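Long-range contact in putative S-adenosylmethionine-dependent methyltransferase (Bacteroides thetaiotaomicron, PDB 1WYZ), which is probably a methyltransferase that uses S-adenosylmethionine as methyl donor, related to the RsmI family: residues Ala4-Pro9 / Gly83-Val88. Residues are numbered along the deposited sequence; the frame is centred on the assembly and turned at random.
Sequences ALYLLP and GASMGV
Y6 and L5 of strand 5-8 run beside M86 to V88 of strand 86-89 in parallel, neighbouring strands of the five-stranded parallel sheet in the N-terminal domain of this RsmI-like protein. Four backbone hydrogen bonds join them in the alternating parallel pattern. M86 N gives its hydrogen to A4 O at 3.0 Å. Y6 N then reaches M86 O at 2.7 Å, while Y6 O accepts from V88 N. L8 N closes the series on V88 O at 2.7 Å, a more bent bond with 134° at the hydrogen. Thus A4, Y6 and L8 of segment 4-9 turn their polar backbone atoms to this neighbour; L5 and L7 bond on the other side to strand 115-117 and the residue before it, and G87 bonds to strand 34-37, as befits strands in the middle of a sheet. Y6 O also receives a CA-H...O contact from G87 CA at 3.1 Å. G87 suits this place because L8 CD1 passes over its CA, on the face where a side chain would stand. On that face too the Y6 ring packs on I116 and L118. The opposite face is apolar and looks toward helix 70-81, where selenomethionine M86 packs on P79 and L80, and L5 also meets L80. The CG2 methyl of V88 touches a methyl of each leucine there. Before the strand, S85 OG is hydrogen-bonded to E2 O, so the serine binds the chain end leading into strand 5-8; Y6 OH makes a weak hydrogen bond to the same carbonyl. L5, with CG anti to its own backbone nitrogen (chi1 180°), brings CD1 to 3.6 Å from V88 CG2, and V88 CG2 also meets L7 CD1 at 3.7 Å.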
loop_
_atom_site.group_PDB
_atom_site.type_symbol
_atom_site.label_atom_id
_atom_site.label_comp_id
_atom_site.label_asym_id
_atom_site.label_seq_id
_atom_site.Cartn_x
_atom_site.Cartn_y
_atom_site.Cartn_z
ATOM N N ALA A 4 12.074 18.562 -4.470
ATOM C CA ALA A 4 12.232 17.370 -3.647
ATOM C C ALA A 4 12.438 16.110 -4.487
ATOM O O ALA A 4 12.489 16.170 -5.716
ATOM C CB ALA A 4 11.003 17.194 -2.759
ATOM N N LEU A 5 12.568 14.974 -3.802
ATOM C CA LEU A 5 12.737 13.679 -4.447
ATOM C C LEU A 5 11.369 12.999 -4.492
ATOM O O LEU A 5 10.890 12.449 -3.492
ATOM C CB LEU A 5 13.735 12.799 -3.671
ATOM C CG LEU A 5 14.016 11.390 -4.233
ATOM C CD1 LEU A 5 14.742 11.492 -5.578
ATOM C CD2 LEU A 5 14.854 10.590 -3.251
ATOM N N TYR A 6 10.741 13.068 -5.660
ATOM C CA TYR A 6 9.438 12.474 -5.895
ATOM C C TYR A 6 9.579 10.992 -6.248
ATOM O O TYR A 6 10.249 10.639 -7.222
ATOM C CB TYR A 6 8.751 13.206 -7.043
ATOM C CG TYR A 6 8.164 14.557 -6.672
ATOM C CD1 TYR A 6 6.875 14.657 -6.149
ATOM C CD2 TYR A 6 8.869 15.735 -6.900
ATOM C CE1 TYR A 6 6.299 15.894 -5.869
ATOM C CE2 TYR A 6 8.302 16.980 -6.624
ATOM C CZ TYR A 6 7.011 17.052 -6.111
ATOM O OH TYR A 6 6.425 18.279 -5.858
ATOM N N LEU A 7 8.965 10.127 -5.447
ATOM C CA LEU A 7 8.996 8.686 -5.685
ATOM C C LEU A 7 7.877 8.359 -6.663
ATOM O O LEU A 7 6.721 8.263 -6.266
ATOM C CB LEU A 7 8.787 7.949 -4.366
ATOM C CG LEU A 7 10.045 7.640 -3.538
ATOM C CD1 LEU A 7 11.173 8.586 -3.877
ATOM C CD2 LEU A 7 9.691 7.691 -2.059
ATOM N N LEU A 8 8.230 8.179 -7.934
ATOM C CA LEU A 8 7.249 7.912 -8.998
ATOM C C LEU A 8 6.786 6.475 -9.303
ATOM O O LEU A 8 7.573 5.643 -9.733
ATOM C CB LEU A 8 7.762 8.518 -10.306
ATOM C CG LEU A 8 8.267 9.957 -10.214
ATOM C CD1 LEU A 8 8.758 10.402 -11.580
ATOM C CD2 LEU A 8 7.140 10.856 -9.711
ATOM N N PRO A 9 5.499 6.169 -9.082
ATOM C CA PRO A 9 5.065 4.800 -9.389
ATOM C C PRO A 9 4.669 4.549 -10.857
ATOM O O PRO A 9 4.253 5.462 -11.565
ATOM C CB PRO A 9 3.910 4.572 -8.405
ATOM C CG PRO A 9 3.395 5.954 -8.105
ATOM C CD PRO A 9 4.638 6.790 -8.054
ATOM N N GLY A 83 18.808 22.103 -5.613
ATOM C CA GLY A 83 17.560 22.829 -5.749
ATOM C C GLY A 83 16.681 22.366 -6.892
ATOM O O GLY A 83 15.641 22.970 -7.162
ATOM N N ALA A 84 17.096 21.303 -7.575
ATOM C CA ALA A 84 16.318 20.755 -8.687
ATOM C C ALA A 84 15.566 19.512 -8.217
ATOM O O ALA A 84 16.125 18.679 -7.502
ATOM C CB ALA A 84 17.237 20.401 -9.847
ATOM N N SER A 85 14.301 19.384 -8.611
ATOM C CA SER A 85 13.505 18.228 -8.213
ATOM C C SER A 85 13.928 16.976 -8.986
ATOM O O SER A 85 14.346 17.072 -10.139
ATOM C CB SER A 85 12.020 18.515 -8.436
ATOM O OG SER A 85 11.578 19.582 -7.606
HETATM N N MSE A 86 13.841 15.810 -8.344
HETATM C CA MSE A 86 14.213 14.546 -8.981
HETATM C C MSE A 86 13.171 13.463 -8.760
HETATM O O MSE A 86 12.421 13.495 -7.790
HETATM C CB MSE A 86 15.545 14.035 -8.451
HETATM C CG MSE A 86 16.731 14.942 -8.676
HETATM SE SE MSE A 86 18.335 14.053 -8.021
HETATM C CE MSE A 86 18.920 13.168 -9.656
ATOM N N GLY A 87 13.125 12.487 -9.656
ATOM C CA GLY A 87 12.160 11.422 -9.487
ATOM C C GLY A 87 12.807 10.049 -9.450
ATOM O O GLY A 87 13.899 9.863 -9.981
ATOM N N VAL A 88 12.144 9.096 -8.799
ATOM C CA VAL A 88 12.638 7.725 -8.732
ATOM C C VAL A 88 11.576 6.889 -9.442
ATOM O O VAL A 88 10.380 7.112 -9.245
ATOM C CB VAL A 88 12.807 7.233 -7.273
ATOM C CG1 VAL A 88 13.374 5.835 -7.274
ATOM C CG2 VAL A 88 13.730 8.160 -6.500
#